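3-phytase (Klebsiella pneumoniae, PDB 2WNH) probably hydrolyses phytate (inositol hexakisphosphate), beginning at the 3-phosphate, as a member of the histidine acid phosphatase family. Local coordinates at residues 26-35 against 47-57; 326-337 against 375-385. The protein carries 3 engineered substitutions. All coordinates share one frame; numbering follows the deposited sequence. Where two conformers were deposited one is given.

Interactions 1 and 2 lie on opposite sides of the chain's centre, about 41 Å apart between centres and about 21 Å between nearest atoms. They are linked through the mixed sheet. Strand 14-24 leads directly into 26-35, which begins within the RHGxRxP signature that in this family carries the nucleophilic histidine; interaction 1 therefore packs the signature segment against the loop 47-57. The same strand pairs with strand 320-328, whose end enters interaction 2, an outlying part of the sheet. A glycerol, probably from the crystallisation liquor, lies about 5 Å from the Trp49 side chain. The two contacts also face different subunits: His52 and Glu55 exchange hydrogen bonds with the second, whereas Arg327 salt-bridges Asp13 of the third.

Interaction 1: 26-35 against 47-57; sequences GIRPPTAGNR and TEWTTHDGELT
The backbones of 26-35 and 47-57 meet where Thr57 N donates to Ile27 O at 3.0 Å in a nearly straight bond (172°), and farther on Thr31 lies beside Gly54, part of the type II turn His52-Glu55. Gly26 to Pro30 belong to the RHGxRxP signature of histidine acid phosphatases, and loop 47-57 packs against it. Pro29 lies over one face of the Trp49 indole in a CH-pi contact: its CA is 3.6 Å from the centroid of the six-membered ring. Pro30 CD comes within 3.8 Å of Trp49 NE1, while Ile27 CG2 reaches the ring edge. Pro29 CD also presses within 3.1 Å of Glu55 O.

Beyond the prolines, Arg35 reaches back from the first turn of helix 32-42. A bend at chi3 (-63°) brings its guanidinium side-on to the Asp53 carboxylate, the planes 12° apart. Arg35 NE meets Asp53 OD2 at 2.7 Å and Arg35 NH2 meets Asp53 OD1 at 3.0 Å, both on syn lone pairs. Glu39 also salt-bridges Arg35 NH1. Glu48 stacks over one guanidinium face, contributing charge without receiving an N-H. At the end-on edge, Arg35 NH1 and NH2 converge on Thr47 O, the NH2 bond being the shorter at 2.9 Å.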
loop_
_atom_site.group_PDB
_atom_site.type_symbol
_atom_site.label_atom_id
_atom_site.label_comp_id
_atom_site.label_asym_id
_atom_site.label_seq_id
_atom_site.Cartn_x
_atom_site.Cartn_y
_atom_site.Cartn_z
ATOM N N GLY B 26 22.455 -11.029 13.477
ATOM C CA GLY B 26 22.772 -9.642 13.150
ATOM C C GLY B 26 23.696 -8.997 14.174
ATOM O O GLY B 26 24.238 -9.667 15.064
ATOM N N ILE B 27 23.878 -7.686 14.029
ATOM C CA ILE B 27 24.793 -6.922 14.885
ATOM C C ILE B 27 24.479 -7.056 16.381
ATOM O O ILE B 27 23.332 -6.956 16.804
ATOM C CB ILE B 27 24.803 -5.432 14.464
ATOM C CG1 ILE B 27 25.199 -5.307 12.981
ATOM C CG2 ILE B 27 25.698 -4.581 15.405
ATOM C CD1 ILE B 27 24.747 -4.003 12.359
ATOM N N ARG B 28 25.525 -7.323 17.176
ATOM C CA ARG B 28 25.428 -7.366 18.649
ATOM C C ARG B 28 26.580 -6.527 19.223
ATOM O O ARG B 28 27.593 -6.330 18.534
ATOM C CB ARG B 28 25.614 -8.805 19.170
ATOM C CG ARG B 28 26.832 -9.511 18.587
ATOM C CD ARG B 28 27.271 -10.670 19.495
ATOM N NE ARG B 28 28.486 -11.299 18.982
ATOM C CZ ARG B 28 29.708 -10.777 19.088
ATOM N NH1 ARG B 28 29.914 -9.619 19.725
ATOM N NH2 ARG B 28 30.743 -11.436 18.563
ATOM N N PRO B 29 26.430 -6.061 20.486
ATOM C CA PRO B 29 27.594 -5.489 21.188
ATOM C C PRO B 29 28.523 -6.653 21.511
ATOM O O PRO B 29 28.157 -7.817 21.285
ATOM C CB PRO B 29 26.989 -4.939 22.485
ATOM C CG PRO B 29 25.468 -4.877 22.219
ATOM C CD PRO B 29 25.235 -6.072 21.336
ATOM N N PRO B 30 29.714 -6.366 22.076
ATOM C CA PRO B 30 30.559 -7.480 22.518
ATOM C C PRO B 30 29.778 -8.401 23.456
ATOM O O PRO B 30 28.873 -7.956 24.149
ATOM C CB PRO B 30 31.689 -6.769 23.311
ATOM C CG PRO B 30 31.173 -5.400 23.597
ATOM C CD PRO B 30 30.311 -5.060 22.400
ATOM N N THR B 31 30.125 -9.679 23.517
ATOM C CA THR B 31 29.555 -10.516 24.561
ATOM C C THR B 31 30.177 -10.125 25.905
ATOM O O THR B 31 31.187 -9.435 25.940
ATOM C CB THR B 31 29.841 -11.983 24.318
ATOM O OG1 THR B 31 31.248 -12.181 24.431
ATOM C CG2 THR B 31 29.400 -12.408 22.905
ATOM N N ALA B 32 29.563 -10.559 26.999
ATOM C CA ALA B 32 30.110 -10.290 28.328
ATOM C C ALA B 32 31.566 -10.749 28.431
ATOM O O ALA B 32 32.414 -9.990 28.906
ATOM C CB ALA B 32 29.257 -10.922 29.412
ATOM N N GLY B 33 31.851 -11.964 27.948
ATOM C CA GLY B 33 33.211 -12.499 27.922
ATOM C C GLY B 33 34.169 -11.666 27.103
ATOM O O GLY B 33 35.299 -11.384 27.550
ATOM N N ASN B 34 33.729 -11.279 25.895
ATOM C CA ASN B 34 34.510 -10.408 25.017
ATOM C C ASN B 34 34.889 -9.128 25.745
ATOM O O ASN B 34 36.029 -8.692 25.682
ATOM C CB ASN B 34 33.721 -9.963 23.776
ATOM C CG ASN B 34 33.485 -11.070 22.754
ATOM O OD1 ASN B 34 32.602 -10.922 21.884
ATOM N ND2 ASN B 34 34.245 -12.170 22.834
ATOM N N ARG B 35 33.913 -8.502 26.393
ATOM C CA ARG B 35 34.160 -7.231 27.081
ATOM C C ARG B 35 35.255 -7.374 28.141
ATOM O O ARG B 35 36.191 -6.568 28.175
ATOM C CB ARG B 35 32.897 -6.686 27.736
ATOM C CG ARG B 35 33.129 -5.356 28.460
ATOM C CD ARG B 35 31.831 -4.746 28.993
ATOM N NE ARG B 35 30.893 -4.398 27.923
ATOM C CZ ARG B 35 30.976 -3.321 27.153
ATOM N NH1 ARG B 35 31.967 -2.452 27.290
ATOM N NH2 ARG B 35 30.054 -3.112 26.230
ATOM N N THR B 47 32.995 1.296 25.179
ATOM C CA THR B 47 31.623 1.786 25.124
ATOM C C THR B 47 30.615 0.729 25.561
ATOM O O THR B 47 30.711 -0.441 25.180
ATOM C CB THR B 47 31.287 2.264 23.708
ATOM O OG1 THR B 47 32.204 3.301 23.340
ATOM C CG2 THR B 47 29.833 2.779 23.598
ATOM N N GLU B 48 29.677 1.165 26.393
ATOM C CA GLU B 48 28.512 0.395 26.790
ATOM C C GLU B 48 27.410 0.761 25.811
ATOM O O GLU B 48 27.067 1.936 25.685
ATOM C CB GLU B 48 28.098 0.773 28.213
ATOM C CG GLU B 48 29.118 0.369 29.272
ATOM C CD GLU B 48 29.105 -1.119 29.564
ATOM O OE1 GLU B 48 28.137 -1.809 29.155
ATOM O OE2 GLU B 48 30.067 -1.609 30.204
ATOM N N TRP B 49 26.872 -0.234 25.110
ATOM C CA TRP B 49 25.847 0.021 24.097
ATOM C C TRP B 49 24.461 0.087 24.714
ATOM O O TRP B 49 24.261 -0.330 25.861
ATOM C CB TRP B 49 25.862 -1.054 23.008
ATOM C CG TRP B 49 27.142 -1.260 22.289
ATOM C CD1 TRP B 49 28.408 -1.099 22.780
ATOM C CD2 TRP B 49 27.288 -1.775 20.959
ATOM N NE1 TRP B 49 29.330 -1.461 21.830
ATOM C CE2 TRP B 49 28.669 -1.868 20.696
ATOM C CE3 TRP B 49 26.378 -2.149 19.952
ATOM C CZ2 TRP B 49 29.176 -2.327 19.463
ATOM C CZ3 TRP B 49 26.879 -2.615 18.736
ATOM C CH2 TRP B 49 28.264 -2.697 18.495
ATOM N N THR B 50 23.493 0.605 23.955
ATOM C CA THR B 50 22.121 0.698 24.445
ATOM C C THR B 50 21.493 -0.698 24.502
ATOM O O THR B 50 20.544 -0.931 25.229
ATOM C CB THR B 50 21.273 1.649 23.584
ATOM O OG1 THR B 50 21.899 2.936 23.557
ATOM C CG2 THR B 50 19.874 1.838 24.189
ATOM N N THR B 51 22.053 -1.617 23.734
ATOM C CA THR B 51 21.651 -3.010 23.767
ATOM C C THR B 51 22.503 -3.758 24.795
ATOM O O THR B 51 23.697 -3.485 24.889
ATOM C CB THR B 51 21.894 -3.589 22.365
ATOM O OG1 THR B 51 21.059 -2.866 21.443
ATOM C CG2 THR B 51 21.549 -5.053 22.289
ATOM N N HIS B 52 21.903 -4.692 25.542
ATOM C CA HIS B 52 22.687 -5.569 26.446
ATOM C C HIS B 52 23.798 -6.314 25.693
ATOM O O HIS B 52 23.584 -6.789 24.585
ATOM C CB HIS B 52 21.772 -6.586 27.120
ATOM C CG HIS B 52 20.699 -5.954 27.939
ATOM N ND1 HIS B 52 20.964 -5.292 29.120
ATOM C CD2 HIS B 52 19.368 -5.840 27.732
ATOM C CE1 HIS B 52 19.834 -4.812 29.613
ATOM N NE2 HIS B 52 18.850 -5.135 28.791
ATOM N N ASP B 53 24.971 -6.460 26.312
ATOM C CA ASP B 53 26.064 -7.232 25.695
ATOM C C ASP B 53 25.587 -8.576 25.169
ATOM O O ASP B 53 24.820 -9.285 25.842
ATOM C CB ASP B 53 27.207 -7.480 26.699
ATOM C CG ASP B 53 28.063 -6.246 26.928
ATOM O OD1 ASP B 53 27.949 -5.274 26.147
ATOM O OD2 ASP B 53 28.879 -6.265 27.883
ATOM N N GLY B 54 26.005 -8.901 23.950
ATOM C CA GLY B 54 25.623 -10.182 23.326
ATOM C C GLY B 54 24.218 -10.323 22.731
ATOM O O GLY B 54 23.906 -11.376 22.158
ATOM N N GLU B 55 23.368 -9.300 22.869
ATOM C CA GLU B 55 21.994 -9.358 22.303
ATOM C C GLU B 55 21.916 -8.629 20.960
ATOM O O GLU B 55 22.825 -7.865 20.611
ATOM C CB GLU B 55 20.954 -8.847 23.307
ATOM C CG GLU B 55 20.928 -9.701 24.570
ATOM C CD GLU B 55 19.770 -9.393 25.499
ATOM O OE1 GLU B 55 18.914 -8.532 25.187
ATOM O OE2 GLU B 55 19.718 -10.033 26.570
ATOM N N LEU B 56 20.866 -8.906 20.174
ATOM C CA LEU B 56 20.754 -8.275 18.845
ATOM C C LEU B 56 20.347 -6.801 19.040
ATOM O O LEU B 56 19.358 -6.501 19.730
ATOM C CB LEU B 56 19.699 -8.984 17.990
ATOM C CG LEU B 56 19.458 -8.412 16.577
ATOM C CD1 LEU B 56 20.632 -8.701 15.665
ATOM C CD2 LEU B 56 18.162 -8.983 15.951
ATOM N N THR B 57 21.099 -5.886 18.436
ATOM C CA THR B 57 20.769 -4.462 18.590
ATOM C C THR B 57 19.591 -4.096 17.689
ATOM O O THR B 57 19.296 -4.828 16.739
ATOM C CB THR B 57 21.947 -3.553 18.226
ATOM O OG1 THR B 57 22.165 -3.573 16.809
ATOM C CG2 THR B 57 23.227 -4.000 18.956
#

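Interaction 2: 326-337 against 375-385; sequences WRDAKSGERYLR and VGTLCPFQAAI
Leu336 and Cys379 form an antiparallel hydrogen-bonded pair, the main backbone link between strands 334-337 and 376-380. Leu336 N donates to Cys379 O at 2.7 Å, and Cys379 N returns a bond to Leu336 O at 2.8 Å. The short strand segments are strongly splayed, with 129° between their directions. Tyr335 and Pro380 form the adjoining non-hydrogen-bonded pair; Pro380 is also the N-cap of the helix, and Phe381 N, in the first turn, bonds to Arg334 O at 3.1 Å.

Val375 and Leu378 lie over one face of the Trp326 indole. Val375 CG2 stands 3.7 Å from the centroid of the six-membered ring, almost on the normal, and Leu378 CD1 lies over the five-membered ring. Leu378 CB also packs on Tyr335 CB at 3.9 Å.

A different apolar cluster gathers round Leu336, whose CG, anti to the backbone N (chi1 -172°), turns both methyls to the helix. Its CD2 meets Ala384 CB at 3.8 Å and approaches Ile385 CD1, while CD1 touches Phe381 CE1 at 4.0 Å. These contacts bind the first helical turn to the strand.

Among polar groups, Val375 O lies over one face of the extended Arg337's guanidinium, 3.5 Å from CZ of Arg337. The Arg337 nitrogens form salt bridges with Glu364 and Glu324.

Within the fold, Cys379 is disulfide-bonded to Cys370, Trp14 of strand 14-24 packs edge-to-face on Tyr335, and Val274 of helix 256-274 touches Leu336, Phe381 and Ile385, so the contact lies between that strand and that helix.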
loop_
_atom_site.group_PDB
_atom_site.type_symbol
_atom_site.label_atom_id
_atom_site.label_comp_id
_atom_site.label_asym_id
_atom_site.label_seq_id
_atom_site.Cartn_x
_atom_site.Cartn_y
_atom_site.Cartn_z
ATOM N N TRP B 326 18.013 -26.244 -8.063
ATOM C CA TRP B 326 17.397 -25.783 -9.291
ATOM C C TRP B 326 17.118 -26.951 -10.216
ATOM O O TRP B 326 17.768 -27.983 -10.150
ATOM C CB TRP B 326 18.322 -24.817 -10.019
ATOM C CG TRP B 326 18.441 -23.466 -9.347
ATOM C CD1 TRP B 326 19.275 -23.121 -8.296
ATOM C CD2 TRP B 326 17.709 -22.274 -9.678
ATOM N NE1 TRP B 326 19.101 -21.801 -7.973
ATOM C CE2 TRP B 326 18.151 -21.251 -8.797
ATOM C CE3 TRP B 326 16.721 -21.972 -10.628
ATOM C CZ2 TRP B 326 17.633 -19.941 -8.839
ATOM C CZ3 TRP B 326 16.206 -20.659 -10.676
ATOM C CH2 TRP B 326 16.675 -19.661 -9.788
ATOM N N ARG B 327 16.152 -26.762 -11.099
ATOM C CA ARG B 327 15.793 -27.798 -12.063
ATOM C C ARG B 327 15.752 -27.168 -13.437
ATOM O O ARG B 327 15.215 -26.061 -13.627
ATOM C CB ARG B 327 14.436 -28.385 -11.700
ATOM C CG ARG B 327 13.966 -29.451 -12.632
ATOM C CD ARG B 327 13.071 -30.399 -11.872
ATOM N NE ARG B 327 11.842 -29.736 -11.418
ATOM C CZ ARG B 327 10.879 -30.361 -10.751
ATOM N NH1 ARG B 327 11.006 -31.652 -10.466
ATOM N NH2 ARG B 327 9.789 -29.696 -10.369
ATOM N N ASP B 328 16.349 -27.880 -14.399
ATOM C CA ASP B 328 16.206 -27.574 -15.801
ATOM C C ASP B 328 14.800 -28.025 -16.255
ATOM O O ASP B 328 14.549 -29.222 -16.351
ATOM C CB ASP B 328 17.298 -28.333 -16.574
ATOM C CG ASP B 328 17.249 -28.088 -18.083
ATOM O OD1 ASP B 328 16.392 -27.320 -18.566
ATOM O OD2 ASP B 328 18.087 -28.679 -18.788
ATOM N N ALA B 329 13.898 -27.083 -16.540
ATOM C CA ALA B 329 12.480 -27.435 -16.801
ATOM C C ALA B 329 12.296 -28.103 -18.154
ATOM O O ALA B 329 11.223 -28.632 -18.454
ATOM C CB ALA B 329 11.546 -26.212 -16.671
ATOM N N LYS B 330 13.360 -28.099 -18.955
ATOM C CA LYS B 330 13.339 -28.789 -20.263
ATOM C C LYS B 330 13.677 -30.286 -20.133
ATOM O O LYS B 330 13.534 -31.048 -21.088
ATOM C CB LYS B 330 14.289 -28.083 -21.246
ATOM C CG LYS B 330 14.273 -26.551 -21.120
ATOM C CD LYS B 330 14.738 -25.809 -22.375
ATOM C CE LYS B 330 15.818 -26.530 -23.144
ATOM N NZ LYS B 330 16.330 -25.639 -24.225
ATOM N N SER B 331 14.090 -30.731 -18.951
ATOM C CA SER B 331 14.548 -32.106 -18.815
ATOM C C SER B 331 14.325 -32.711 -17.446
ATOM O O SER B 331 14.413 -33.934 -17.292
ATOM C CB SER B 331 16.046 -32.184 -19.157
ATOM O OG SER B 331 16.828 -31.644 -18.095
ATOM N N GLY B 332 14.059 -31.870 -16.441
ATOM C CA GLY B 332 13.928 -32.347 -15.065
ATOM C C GLY B 332 15.264 -32.588 -14.367
ATOM O O GLY B 332 15.286 -33.041 -13.222
ATOM N N GLU B 333 16.373 -32.294 -15.044
ATOM C CA GLU B 333 17.702 -32.491 -14.433
ATOM C C GLU B 333 17.983 -31.462 -13.324
ATOM O O GLU B 333 17.738 -30.272 -13.530
ATOM C CB GLU B 333 18.807 -32.388 -15.495
ATOM C CG GLU B 333 20.152 -33.014 -15.096
ATOM C CD GLU B 333 20.100 -34.536 -14.896
ATOM O OE1 GLU B 333 19.454 -35.249 -15.705
ATOM O OE2 GLU B 333 20.722 -35.019 -13.922
ATOM N N ARG B 334 18.530 -31.923 -12.192
ATOM C CA ARG B 334 18.728 -31.066 -11.029
ATOM C C ARG B 334 20.174 -30.591 -10.867
ATOM O O ARG B 334 21.142 -31.294 -11.230
ATOM C CB ARG B 334 18.237 -31.760 -9.768
ATOM C CG ARG B 334 16.716 -31.826 -9.734
ATOM C CD ARG B 334 16.224 -32.771 -8.692
ATOM N NE ARG B 334 14.852 -32.430 -8.321
ATOM C CZ ARG B 334 13.939 -33.312 -7.905
ATOM N NH1 ARG B 334 14.233 -34.614 -7.853
ATOM N NH2 ARG B 334 12.723 -32.894 -7.561
ATOM N N TYR B 335 20.284 -29.368 -10.342
ATOM C CA TYR B 335 21.537 -28.656 -10.151
ATOM C C TYR B 335 21.546 -28.019 -8.773
ATOM O O TYR B 335 20.505 -27.800 -8.192
ATOM C CB TYR B 335 21.669 -27.550 -11.192
ATOM C CG TYR B 335 21.929 -28.077 -12.574
ATOM C CD1 TYR B 335 20.879 -28.589 -13.353
ATOM C CD2 TYR B 335 23.230 -28.071 -13.116
ATOM C CE1 TYR B 335 21.109 -29.080 -14.646
ATOM C CE2 TYR B 335 23.465 -28.561 -14.400
ATOM C CZ TYR B 335 22.405 -29.066 -15.148
ATOM O OH TYR B 335 22.620 -29.558 -16.414
ATOM N N LEU B 336 22.737 -27.720 -8.276
ATOM C CA LEU B 336 22.904 -27.030 -7.014
ATOM C C LEU B 336 23.631 -25.710 -7.265
ATOM O O LEU B 336 24.538 -25.649 -8.089
ATOM C CB LEU B 336 23.700 -27.921 -6.056
ATOM C CG LEU B 336 23.824 -27.452 -4.613
ATOM C CD1 LEU B 336 22.471 -27.533 -3.916
ATOM C CD2 LEU B 336 24.880 -28.273 -3.866
ATOM N N ARG B 337 23.186 -24.656 -6.580
ATOM C CA ARG B 337 23.901 -23.384 -6.512
ATOM C C ARG B 337 24.291 -23.159 -5.060
ATOM O O ARG B 337 23.492 -23.403 -4.146
ATOM C CB ARG B 337 22.987 -22.256 -7.005
ATOM C CG ARG B 337 23.606 -20.892 -6.919
ATOM C CD ARG B 337 22.728 -19.876 -7.586
ATOM N NE ARG B 337 23.329 -18.558 -7.500
ATOM C CZ ARG B 337 22.693 -17.477 -7.072
ATOM N NH1 ARG B 337 21.428 -17.555 -6.663
ATOM N NH2 ARG B 337 23.337 -16.317 -7.050
ATOM N N VAL B 375 20.503 -17.358 -13.756
ATOM C CA VAL B 375 20.114 -17.392 -12.332
ATOM C C VAL B 375 21.315 -17.635 -11.409
ATOM O O VAL B 375 21.158 -17.788 -10.185
ATOM C CB VAL B 375 18.983 -18.428 -12.070
ATOM C CG1 VAL B 375 17.750 -18.066 -12.901
ATOM C CG2 VAL B 375 19.424 -19.855 -12.404
ATOM N N GLY B 376 22.516 -17.699 -11.995
ATOM C CA GLY B 376 23.712 -18.006 -11.193
ATOM C C GLY B 376 24.514 -19.205 -11.702
ATOM O O GLY B 376 24.205 -19.757 -12.754
ATOM N N THR B 377 25.525 -19.596 -10.928
ATOM C CA THR B 377 26.376 -20.764 -11.241
ATOM C C THR B 377 25.712 -22.026 -10.738
ATOM O O THR B 377 25.558 -22.206 -9.517
ATOM C CB THR B 377 27.801 -20.608 -10.612
ATOM O OG1 THR B 377 28.392 -19.379 -11.077
ATOM C CG2 THR B 377 28.723 -21.783 -10.972
ATOM N N LEU B 378 25.302 -22.891 -11.680
ATOM C CA LEU B 378 24.595 -24.120 -11.374
ATOM C C LEU B 378 25.485 -25.338 -11.618
ATOM O O LEU B 378 26.121 -25.459 -12.664
ATOM C CB LEU B 378 23.299 -24.212 -12.204
ATOM C CG LEU B 378 22.006 -23.628 -11.597
ATOM C CD1 LEU B 378 22.146 -22.379 -10.754
ATOM C CD2 LEU B 378 20.925 -23.443 -12.679
ATOM N N CYS B 379 25.518 -26.226 -10.626
ATOM C CA CYS B 379 26.414 -27.385 -10.608
ATOM C C CYS B 379 25.603 -28.686 -10.610
ATOM O O CYS B 379 24.675 -28.832 -9.803
ATOM C CB CYS B 379 27.291 -27.299 -9.347
ATOM S SG CYS B 379 28.270 -25.756 -9.299
ATOM N N PRO B 380 25.934 -29.646 -11.504
ATOM C CA PRO B 380 25.200 -30.914 -11.459
ATOM C C PRO B 380 25.029 -31.414 -10.028
ATOM O O PRO B 380 26.004 -31.531 -9.270
ATOM C CB PRO B 380 26.077 -31.844 -12.316
ATOM C CG PRO B 380 26.612 -30.905 -13.350
ATOM C CD PRO B 380 26.944 -29.648 -12.583
ATOM N N PHE B 381 23.791 -31.729 -9.675
ATOM C CA PHE B 381 23.383 -31.847 -8.274
ATOM C C PHE B 381 24.154 -32.923 -7.492
ATOM O O PHE B 381 24.744 -32.605 -6.451
ATOM C CB PHE B 381 21.856 -32.081 -8.159
ATOM C CG PHE B 381 21.358 -32.102 -6.743
ATOM C CD1 PHE B 381 21.010 -30.906 -6.100
ATOM C CD2 PHE B 381 21.218 -33.307 -6.048
ATOM C CE1 PHE B 381 20.537 -30.912 -4.771
ATOM C CE2 PHE B 381 20.740 -33.331 -4.729
ATOM C CZ PHE B 381 20.416 -32.131 -4.084
ATOM N N GLN B 382 24.158 -34.180 -7.969
ATOM C CA GLN B 382 24.808 -35.259 -7.186
ATOM C C GLN B 382 26.315 -35.064 -6.997
ATOM O O GLN B 382 26.846 -35.254 -5.897
ATOM C CB GLN B 382 24.544 -36.642 -7.791
ATOM C CG GLN B 382 24.971 -37.778 -6.851
ATOM C CD GLN B 382 24.493 -37.554 -5.416
ATOM O OE1 GLN B 382 23.283 -37.435 -5.170
ATOM N NE2 GLN B 382 25.437 -37.473 -4.468
ATOM N N ALA B 383 27.001 -34.700 -8.080
ATOM C CA ALA B 383 28.428 -34.409 -8.022
ATOM C C ALA B 383 28.752 -33.257 -7.068
ATOM O O ALA B 383 29.818 -33.249 -6.452
ATOM C CB ALA B 383 28.961 -34.087 -9.423
ATOM N N ALA B 384 27.855 -32.268 -6.975
ATOM C CA ALA B 384 28.066 -31.135 -6.078
ATOM C C ALA B 384 27.928 -31.580 -4.624
ATOM O O ALA B 384 28.785 -31.268 -3.775
ATOM C CB ALA B 384 27.094 -30.013 -6.409
ATOM N N ILE B 385 26.861 -32.324 -4.341
ATOM C CA ILE B 385 26.647 -32.908 -3.009
ATOM C C ILE B 385 27.847 -33.749 -2.555
ATOM O O ILE B 385 28.318 -33.610 -1.426
ATOM C CB ILE B 385 25.347 -33.739 -2.981
ATOM C CG1 ILE B 385 24.133 -32.828 -3.291
ATOM C CG2 ILE B 385 25.203 -34.498 -1.659
ATOM C CD1 ILE B 385 23.760 -31.846 -2.179
#